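Local coordinates for axin interactor, dorsalization-associated protein (Danio rerio, PDB 2QZQ), which acts as a ventralizing factor in the embryo, binding axin to disrupt its homodimers and so blocking axin-mediated JNK activation, and is seen here as its C-terminal C2 domain, at residues Leu18-Ile23 with Ile65-Asp70; Gln52-Ala57 with Val69-Gln74; Gly116-Glu121 with Leu144-Thr149. One frame throughout, in Å; residues are numbered along the deposited sequence.

Interaction 1: Leu18-Ile23 with Ile65-Asp70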
loop_
_atom_site.group_PDB
_atom_site.type_symbol
_atom_site.label_atom_id
_atom_site.label_comp_id
_atom_site.label_asym_id
_atom_site.label_seq_id
_atom_site.Cartn_x
_atom_site.Cartn_y
_atom_site.Cartn_z
ATOM N N LEU A 18 3.451 -3.320 8.048
ATOM C CA LEU A 18 2.136 -2.753 7.746
ATOM C C LEU A 18 1.165 -3.870 7.460
ATOM O O LEU A 18 1.368 -4.643 6.497
ATOM C CB LEU A 18 2.217 -1.801 6.554
ATOM C CG LEU A 18 3.115 -0.583 6.743
ATOM C CD1 LEU A 18 3.352 0.146 5.422
ATOM C CD2 LEU A 18 2.559 0.332 7.821
ATOM N N THR A 19 0.138 -3.988 8.301
ATOM C CA THR A 19 -0.922 -4.948 8.072
ATOM C C THR A 19 -1.929 -4.278 7.164
ATOM O O THR A 19 -2.482 -3.246 7.504
ATOM C CB THR A 19 -1.636 -5.322 9.398
ATOM O OG1 THR A 19 -0.662 -5.805 10.335
ATOM C CG2 THR A 19 -2.725 -6.394 9.176
ATOM N N ILE A 20 -2.172 -4.866 6.006
ATOM C CA ILE A 20 -3.205 -4.340 5.129
ATOM C C ILE A 20 -4.449 -5.083 5.534
ATOM O O ILE A 20 -4.573 -6.305 5.310
ATOM C CB ILE A 20 -2.888 -4.582 3.628
ATOM C CG1 ILE A 20 -1.560 -3.922 3.220
ATOM C CG2 ILE A 20 -4.069 -4.152 2.752
ATOM C CD1 ILE A 20 -1.079 -4.332 1.813
ATOM N N GLU A 21 -5.363 -4.351 6.164
ATOM C CA GLU A 21 -6.573 -4.956 6.692
ATOM C C GLU A 21 -7.584 -5.097 5.581
ATOM O O GLU A 21 -7.995 -6.193 5.252
ATOM C CB GLU A 21 -7.127 -4.140 7.863
ATOM C CG GLU A 21 -6.083 -4.047 8.995
ATOM C CD GLU A 21 -6.527 -3.228 10.206
ATOM O OE1 GLU A 21 -7.434 -2.386 10.080
ATOM O OE2 GLU A 21 -5.937 -3.434 11.292
ATOM N N LYS A 22 -7.981 -3.970 5.002
ATOM C CA LYS A 22 -9.001 -3.986 3.970
ATOM C C LYS A 22 -8.910 -2.688 3.182
ATOM O O LYS A 22 -8.271 -1.738 3.629
ATOM C CB LYS A 22 -10.385 -4.148 4.582
ATOM C CG LYS A 22 -10.908 -2.933 5.317
ATOM C CD LYS A 22 -12.174 -3.257 6.077
ATOM C CE LYS A 22 -12.527 -2.103 7.013
ATOM N NZ LYS A 22 -13.830 -2.325 7.690
ATOM N N ILE A 23 -9.539 -2.676 2.012
ATOM C CA ILE A 23 -9.655 -1.467 1.227
ATOM C C ILE A 23 -11.118 -1.256 0.847
ATOM O O ILE A 23 -11.794 -2.183 0.359
ATOM C CB ILE A 23 -8.693 -1.453 -0.007
ATOM C CG1 ILE A 23 -8.747 -0.084 -0.729
ATOM C CG2 ILE A 23 -8.981 -2.585 -0.980
ATOM C CD1 ILE A 23 -7.736 0.009 -1.908
ATOM N N ILE A 65 -12.693 -5.031 0.106
ATOM C CA ILE A 65 -11.920 -6.227 -0.129
ATOM C C ILE A 65 -11.039 -6.370 1.090
ATOM O O ILE A 65 -10.283 -5.456 1.429
ATOM C CB ILE A 65 -11.089 -6.111 -1.420
ATOM C CG1 ILE A 65 -12.035 -6.144 -2.623
ATOM C CG2 ILE A 65 -10.056 -7.251 -1.545
ATOM C CD1 ILE A 65 -11.535 -5.326 -3.777
ATOM N N HIS A 66 -11.164 -7.518 1.756
ATOM C CA HIS A 66 -10.360 -7.838 2.938
ATOM C C HIS A 66 -9.087 -8.580 2.535
ATOM O O HIS A 66 -9.135 -9.524 1.744
ATOM C CB HIS A 66 -11.202 -8.630 3.949
ATOM C CG HIS A 66 -12.394 -7.864 4.433
ATOM N ND1 HIS A 66 -13.583 -7.822 3.743
ATOM C CD2 HIS A 66 -12.545 -7.043 5.490
ATOM C CE1 HIS A 66 -14.424 -7.014 4.360
ATOM N NE2 HIS A 66 -13.814 -6.527 5.423
ATOM N N PHE A 67 -7.952 -8.106 3.057
ATOM C CA PHE A 67 -6.635 -8.639 2.771
ATOM C C PHE A 67 -6.077 -9.386 3.975
ATOM O O PHE A 67 -5.662 -10.558 3.845
ATOM C CB PHE A 67 -5.657 -7.506 2.394
ATOM C CG PHE A 67 -5.754 -7.070 0.951
ATOM C CD1 PHE A 67 -4.886 -7.588 -0.014
ATOM C CD2 PHE A 67 -6.749 -6.173 0.550
ATOM C CE1 PHE A 67 -5.001 -7.189 -1.357
ATOM C CE2 PHE A 67 -6.881 -5.779 -0.791
ATOM C CZ PHE A 67 -6.006 -6.285 -1.749
ATOM N N SER A 68 -6.076 -8.702 5.134
ATOM C CA SER A 68 -5.515 -9.229 6.386
ATOM C C SER A 68 -4.161 -9.875 6.148
ATOM O O SER A 68 -3.975 -11.060 6.419
ATOM C CB SER A 68 -6.475 -10.234 7.034
ATOM O OG SER A 68 -7.775 -9.693 7.161
ATOM N N VAL A 69 -3.224 -9.092 5.627
ATOM C CA VAL A 69 -1.891 -9.571 5.332
ATOM C C VAL A 69 -0.839 -8.566 5.797
ATOM O O VAL A 69 -1.030 -7.351 5.663
ATOM C CB VAL A 69 -1.737 -9.893 3.823
ATOM C CG1 VAL A 69 -1.760 -8.610 2.961
ATOM C CG2 VAL A 69 -0.478 -10.724 3.570
ATOM N N ASP A 70 0.264 -9.076 6.353
ATOM C CA ASP A 70 1.380 -8.228 6.793
ATOM C C ASP A 70 2.372 -8.002 5.670
ATOM O O ASP A 70 2.765 -8.940 4.969
ATOM C CB ASP A 70 2.131 -8.847 7.980
ATOM C CG ASP A 70 1.315 -8.886 9.248
ATOM O OD1 ASP A 70 0.228 -8.246 9.334
ATOM O OD2 ASP A 70 1.791 -9.575 10.187
#
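A G1 beta bulge interrupts the antiparallel ladder between Thr-19 to Ile-23 and Ile-65 to Asp-70, two neighbouring strands of the C2 beta sandwich: Ser-68 and Val-69 both face Ile-20. The register gives the evidence, since Ile-20 pairs with Val-69 but Lys-22 pairs with His-66, a slip of one residue. Ser-68 takes up the extra length with a positive phi of 45°. At the slip Glu-21 O accepts two backbone bonds, from Phe-67 N at 2.9 Å and from Ser-68 N at 3.2 Å, both arriving from the same face of its carbonyl plane. On either side of the slip the pairing is regular: Ile-20 with Val-69, at the bulge itself, and Ile-23 with Ile-65 each exchange two bonds.

On the buried face the branch methyls do the touching. Ile-20 CG2 lies 3.7 Å from Phe-67 CB, while Ile-23 CG2 meets the edge of the Phe-67 ring, 3.8 Å from CE2. With chi1 of Ile-23 at -174°, CG1 is sent away from Ile-65 to Asp-70 and CG2 is left to make that contact. The opposite face is polar. Thr-19 OG1 donates to Asp-70 OD1 at 2.8 Å, coming in from above the carboxylate plane, 42° out of it. Lys-22 runs its aliphatic chain alongside the His-66 ring and carries its charge to Tyr-64 in a cation-pi contact.

Apolar contacts on one face and a hydroxyl-carboxylate bond on the other make this strand pair amphipathic, and the doubly gripped Glu-21 carbonyl keeps the bulged backbone hydrogen-bonded through the slip.

Interaction 2: Gln52-Ala57 with Val69-Gln74; sequences QDTPVA and VDVEIQ
Gln-52 spans the gap to Glu-72 with its side-chain amide, and this is the tight end of the contact. The chain is extended past CG (chi2 175°), which carries the amide across to the Glu-72 carbonyl. NE2 of Gln-52 donates to Glu-72 O at 2.9 Å with an N-H...O angle of 157°. The acceptor lies in the Gln-52 amide plane, although the donor stands above the carbonyl plane. From the opposite face of that plane Gln-74 NE2 also donates to Glu-72 O, at 3.0 Å, so one carbonyl is clasped by two amides turned 76° apart. The other end of the Gln-52 amide is held as well: a water donates to OE1 at 2.7 Å and accepts from Glu-72 N, and Leu-4 N adds a further bond to OE1. These partners fix the amide's rotation, while Val-71 CG1 slides past it. Cut back to an alanine, this position would probably leave Glu-72 O with one amide donor fewer, the water without its OE1 acceptor and a gap beside Val-71.

Toward Thr-54 the contact loosens. Its methyl CG2 meets Val-69 CG1 at 3.8 Å, but no backbone bond joins the two segments. Past Thr-54, Pro-55 and Val-56 are exposed to solvent. Strand 52-53 bonds to strand 34-41 and strand 64-72 to strand 15-24, so side chains and a water bridge the layers, an arrangement consistent with one edge of a C2 beta sandwich.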
loop_
_atom_site.group_PDB
_atom_site.type_symbol
_atom_site.label_atom_id
_atom_site.label_comp_id
_atom_site.label_asym_id
_atom_site.label_seq_id
_atom_site.Cartn_x
_atom_site.Cartn_y
_atom_site.Cartn_z
ATOM N N GLN A 52 6.917 -5.086 -3.614
ATOM C CA GLN A 52 6.279 -6.297 -3.123
ATOM C C GLN A 52 4.784 -6.356 -3.459
ATOM O O GLN A 52 4.054 -5.393 -3.206
ATOM C CB GLN A 52 6.414 -6.404 -1.613
ATOM C CG GLN A 52 7.848 -6.430 -1.055
ATOM C CD GLN A 52 7.830 -6.427 0.444
ATOM O OE1 GLN A 52 7.589 -7.460 1.066
ATOM N NE2 GLN A 52 8.045 -5.254 1.047
ATOM N N ASP A 53 4.333 -7.492 -4.005
ATOM C CA ASP A 53 2.909 -7.698 -4.313
ATOM C C ASP A 53 2.241 -8.562 -3.271
ATOM O O ASP A 53 2.749 -9.643 -2.941
ATOM C CB ASP A 53 2.731 -8.378 -5.680
ATOM C CG ASP A 53 3.066 -7.487 -6.839
ATOM O OD1 ASP A 53 3.302 -6.259 -6.662
ATOM O OD2 ASP A 53 3.078 -8.019 -7.975
ATOM N N THR A 54 1.090 -8.141 -2.760
ATOM C CA THR A 54 0.317 -9.066 -1.943
ATOM C C THR A 54 -0.141 -10.220 -2.849
ATOM O O THR A 54 -0.179 -10.072 -4.093
ATOM C CB THR A 54 -0.935 -8.473 -1.241
ATOM O OG1 THR A 54 -1.978 -8.231 -2.198
ATOM C CG2 THR A 54 -0.621 -7.179 -0.406
ATOM N N PRO A 55 -0.450 -11.375 -2.237
ATOM C CA PRO A 55 -1.251 -12.352 -2.970
ATOM C C PRO A 55 -2.592 -11.727 -3.315
ATOM O O PRO A 55 -2.994 -10.710 -2.712
ATOM C CB PRO A 55 -1.505 -13.454 -1.948
ATOM C CG PRO A 55 -0.427 -13.295 -0.898
ATOM C CD PRO A 55 -0.080 -11.831 -0.880
ATOM N N VAL A 56 -3.292 -12.348 -4.263
ATOM C CA VAL A 56 -4.663 -11.966 -4.593
ATOM C C VAL A 56 -5.612 -12.173 -3.409
ATOM O O VAL A 56 -5.581 -13.200 -2.719
ATOM C CB VAL A 56 -5.153 -12.704 -5.877
ATOM C CG1 VAL A 56 -6.678 -12.636 -6.041
ATOM C CG2 VAL A 56 -4.479 -12.101 -7.078
ATOM N N ALA A 57 -6.448 -11.175 -3.166
ATOM C CA ALA A 57 -7.410 -11.225 -2.089
ATOM C C ALA A 57 -8.705 -11.852 -2.612
ATOM O O ALA A 57 -9.171 -11.514 -3.712
ATOM C CB ALA A 57 -7.677 -9.816 -1.546
ATOM N N VAL A 69 -3.224 -9.092 5.627
ATOM C CA VAL A 69 -1.891 -9.571 5.332
ATOM C C VAL A 69 -0.839 -8.566 5.797
ATOM O O VAL A 69 -1.030 -7.351 5.663
ATOM C CB VAL A 69 -1.737 -9.893 3.823
ATOM C CG1 VAL A 69 -1.760 -8.610 2.961
ATOM C CG2 VAL A 69 -0.478 -10.724 3.570
ATOM N N ASP A 70 0.264 -9.076 6.353
ATOM C CA ASP A 70 1.380 -8.228 6.793
ATOM C C ASP A 70 2.372 -8.002 5.670
ATOM O O ASP A 70 2.765 -8.940 4.969
ATOM C CB ASP A 70 2.131 -8.847 7.980
ATOM C CG ASP A 70 1.315 -8.886 9.248
ATOM O OD1 ASP A 70 0.228 -8.246 9.334
ATOM O OD2 ASP A 70 1.791 -9.575 10.187
ATOM N N VAL A 71 2.769 -6.754 5.485
ATOM C CA VAL A 71 3.828 -6.424 4.555
ATOM C C VAL A 71 5.023 -5.888 5.354
ATOM O O VAL A 71 4.880 -4.940 6.126
ATOM C CB VAL A 71 3.357 -5.400 3.473
ATOM C CG1 VAL A 71 4.483 -5.046 2.522
ATOM C CG2 VAL A 71 2.149 -5.973 2.696
ATOM N N GLU A 72 6.193 -6.487 5.129
ATOM C CA GLU A 72 7.427 -6.104 5.811
ATOM C C GLU A 72 8.201 -5.092 4.996
ATOM O O GLU A 72 8.651 -5.377 3.880
ATOM C CB GLU A 72 8.297 -7.353 6.122
ATOM C CG GLU A 72 7.518 -8.499 6.822
ATOM C CD GLU A 72 7.090 -8.188 8.263
ATOM O OE1 GLU A 72 7.589 -7.209 8.878
ATOM O OE2 GLU A 72 6.251 -8.938 8.794
ATOM N N ILE A 73 8.352 -3.892 5.553
ATOM C CA ILE A 73 9.079 -2.819 4.866
ATOM C C ILE A 73 10.581 -3.119 4.887
ATOM O O ILE A 73 11.172 -3.310 5.957
ATOM C CB ILE A 73 8.722 -1.434 5.476
ATOM C CG1 ILE A 73 7.236 -1.153 5.246
ATOM C CG2 ILE A 73 9.553 -0.301 4.851
ATOM C CD1 ILE A 73 6.829 -1.191 3.767
ATOM N N GLN A 74 11.176 -3.159 3.696
ATOM C CA GLN A 74 12.499 -3.729 3.475
ATOM C C GLN A 74 13.641 -2.744 3.693
ATOM O O GLN A 74 14.609 -2.706 2.940
ATOM C CB GLN A 74 12.566 -4.343 2.074
ATOM C CG GLN A 74 11.608 -5.517 1.914
ATOM C CD GLN A 74 12.009 -6.702 2.775
ATOM O OE1 GLN A 74 13.126 -7.214 2.646
ATOM N NE2 GLN A 74 11.112 -7.149 3.638
HETATM O O HOH W 1 6.488 -8.538 3.312
#

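Interaction 3: Gly116-Glu121 with Leu144-Thr149; sequences GPIVIE and LHLNQT
Gly-116 to Ile-120 and Leu-144 to Gln-148 form an antiparallel ladder without a register slip. Backbone bonds come first: Gly-116 with Gln-148, Ile-118 with Leu-146 and Ile-120 with Leu-144 each exchange two, six in all. The most direct is Leu-146 N to Ile-118 O, 2.9 Å long and nearly along the C=O axis. At the non-hydrogen-bonded positions CA-H...O contacts fill in, with Pro-117 CA 3.3 Å from Leu-146 O and Val-119 CA equally near Leu-144 O. The Gly-116 backbone, with a phi of 102°, would jam a CB against the preceding carbonyl oxygen, which explains the glycine.

Apolar contacts occupy the inner face. Ile-118 CG2 touches Leu-146 CB at 3.8 Å, and Ile-120 CD1 crosses to Leu-146 CD1 at 3.7 Å. On the outer face Val-119 and His-145 point the same way, and a CH-pi contact puts Val-119 CG1 over the imidazole, 3.7 Å from the ring centroid and 29° off its normal. With chi1 at -56°, CG1 sits beside the backbone N of Val-119 and is the methyl that comes over the ring.

Polar groups gather near Gly-116. The extended Gln-148 side chain passes Ile-118 CG2 and gives its NE2 to Glu-112 O, while a water lies 3.1 Å from Gly-116 O, to which it may donate, and accepts a weak bond from Gln-148 NE2.

Strand 144-151 lies between strands 116-124 and 15-24, bonded to the latter through the backbone of His-145 and Asn-147. Its Leu-144 and Leu-146 reach Phe-88 of strand 85-94, and Ile-120 rests on Ala-106 of strand 99-109.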
loop_
_atom_site.group_PDB
_atom_site.type_symbol
_atom_site.label_atom_id
_atom_site.label_comp_id
_atom_site.label_asym_id
_atom_site.label_seq_id
_atom_site.Cartn_x
_atom_site.Cartn_y
_atom_site.Cartn_z
ATOM N N GLY A 116 -0.229 1.624 15.390
ATOM C CA GLY A 116 -1.681 1.573 15.451
ATOM C C GLY A 116 -2.398 1.699 14.119
ATOM O O GLY A 116 -1.754 1.722 13.063
ATOM N N PRO A 117 -3.740 1.754 14.170
ATOM C CA PRO A 117 -4.586 1.901 12.985
ATOM C C PRO A 117 -4.407 3.244 12.283
ATOM O O PRO A 117 -4.215 4.282 12.919
ATOM C CB PRO A 117 -6.001 1.786 13.547
ATOM C CG PRO A 117 -5.874 2.249 14.974
ATOM C CD PRO A 117 -4.556 1.669 15.399
ATOM N N ILE A 118 -4.446 3.199 10.958
ATOM C CA ILE A 118 -4.492 4.406 10.130
ATOM C C ILE A 118 -5.418 4.136 8.932
ATOM O O ILE A 118 -5.437 3.016 8.401
ATOM C CB ILE A 118 -3.063 4.834 9.642
ATOM C CG1 ILE A 118 -3.103 6.151 8.848
ATOM C CG2 ILE A 118 -2.363 3.706 8.854
ATOM C CD1 ILE A 118 -1.729 6.632 8.462
ATOM N N VAL A 119 -6.205 5.141 8.538
ATOM C CA VAL A 119 -6.932 5.064 7.274
ATOM C C VAL A 119 -6.328 6.091 6.302
ATOM O O VAL A 119 -5.918 7.202 6.698
ATOM C CB VAL A 119 -8.499 5.212 7.435
ATOM C CG1 VAL A 119 -9.057 4.151 8.426
ATOM C CG2 VAL A 119 -8.887 6.608 7.864
ATOM N N ILE A 120 -6.206 5.695 5.045
ATOM C CA ILE A 120 -5.583 6.544 4.061
ATOM C C ILE A 120 -6.507 6.568 2.835
ATOM O O ILE A 120 -7.009 5.521 2.394
ATOM C CB ILE A 120 -4.210 6.014 3.593
ATOM C CG1 ILE A 120 -3.242 5.782 4.765
ATOM C CG2 ILE A 120 -3.596 6.988 2.570
ATOM C CD1 ILE A 120 -1.968 5.032 4.359
ATOM N N GLU A 121 -6.706 7.778 2.309
ATOM C CA GLU A 121 -7.547 8.006 1.124
ATOM C C GLU A 121 -6.902 7.509 -0.178
ATOM O O GLU A 121 -5.657 7.410 -0.298
ATOM C CB GLU A 121 -7.903 9.507 1.009
ATOM C CG GLU A 121 -6.754 10.409 0.488
ATOM C CD GLU A 121 -5.777 10.870 1.578
ATOM O OE1 GLU A 121 -5.735 10.271 2.671
ATOM O OE2 GLU A 121 -5.012 11.822 1.313
ATOM N N LEU A 144 -8.257 2.941 2.497
ATOM C CA LEU A 144 -7.355 1.833 2.805
ATOM C C LEU A 144 -7.115 1.819 4.323
ATOM O O LEU A 144 -6.689 2.824 4.895
ATOM C CB LEU A 144 -6.031 2.006 2.052
ATOM C CG LEU A 144 -4.930 0.973 2.292
ATOM C CD1 LEU A 144 -5.325 -0.436 1.751
ATOM C CD2 LEU A 144 -3.609 1.460 1.705
ATOM N N HIS A 145 -7.382 0.674 4.956
ATOM C CA HIS A 145 -7.236 0.526 6.417
ATOM C C HIS A 145 -6.012 -0.303 6.683
ATOM O O HIS A 145 -5.928 -1.453 6.215
ATOM C CB HIS A 145 -8.422 -0.217 7.004
ATOM C CG HIS A 145 -9.688 0.575 7.037
ATOM N ND1 HIS A 145 -10.416 0.875 5.904
ATOM C CD2 HIS A 145 -10.372 1.108 8.072
ATOM C CE1 HIS A 145 -11.491 1.568 6.241
ATOM N NE2 HIS A 145 -11.489 1.714 7.551
ATOM N N LEU A 146 -5.050 0.295 7.398
ATOM C CA LEU A 146 -3.806 -0.366 7.789
ATOM C C LEU A 146 -3.631 -0.402 9.307
ATOM O O LEU A 146 -4.254 0.390 10.040
ATOM C CB LEU A 146 -2.570 0.345 7.202
ATOM C CG LEU A 146 -2.531 0.720 5.716
ATOM C CD1 LEU A 146 -1.311 1.591 5.414
ATOM C CD2 LEU A 146 -2.553 -0.545 4.880
ATOM N N ASN A 147 -2.788 -1.326 9.757
ATOM C CA ASN A 147 -2.257 -1.297 11.139
ATOM C C ASN A 147 -0.747 -1.280 11.062
ATOM O O ASN A 147 -0.152 -2.102 10.350
ATOM C CB ASN A 147 -2.760 -2.484 11.980
ATOM C CG ASN A 147 -2.433 -2.331 13.468
ATOM O OD1 ASN A 147 -2.685 -1.300 14.047
ATOM N ND2 ASN A 147 -1.854 -3.363 14.069
ATOM N N GLN A 148 -0.124 -0.322 11.765
ATOM C CA GLN A 148 1.338 -0.204 11.794
ATOM C C GLN A 148 1.893 -0.786 13.096
ATOM O O GLN A 148 1.363 -0.521 14.179
ATOM C CB GLN A 148 1.807 1.260 11.682
ATOM C CG GLN A 148 1.045 2.111 10.682
ATOM C CD GLN A 148 1.784 3.381 10.337
ATOM O OE1 GLN A 148 3.003 3.370 10.137
ATOM N NE2 GLN A 148 1.051 4.494 10.262
ATOM N N THR A 149 2.937 -1.596 12.966
ATOM C CA THR A 149 3.659 -2.135 14.115
ATOM C C THR A 149 5.120 -1.821 13.914
ATOM O O THR A 149 5.719 -2.158 12.877
ATOM C CB THR A 149 3.522 -3.666 14.269
ATOM O OG1 THR A 149 2.148 -4.042 14.181
ATOM C CG2 THR A 149 4.095 -4.121 15.627
HETATM O O HOH W 2 -0.865 4.650 12.511
#

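Overall arrangement
From the N terminus, strand 15-24 opens interaction 1, which strand 64-72 closes after 41 intervening residues, 15 of them in strands. Interaction 2 starts inside that span at 52-57 and ends on the same strand, sharing Val-69 and Asp-70 and running on to Gln-74, so the two closures overlap rather than nest. They also touch directly, with Leu-18 O 2.7 Å from Val-71 N. Interaction 3 follows in series, its 22 intervening residues closed by strand 144-151. That last strand returns beside 15-24, where Thr-19 N lies 2.8 Å from Asn-147 O. Interactions 1 and 3 therefore make four consecutive strands, and interaction 2 ties their 64-72 end to the 34-41 side of the sandwich.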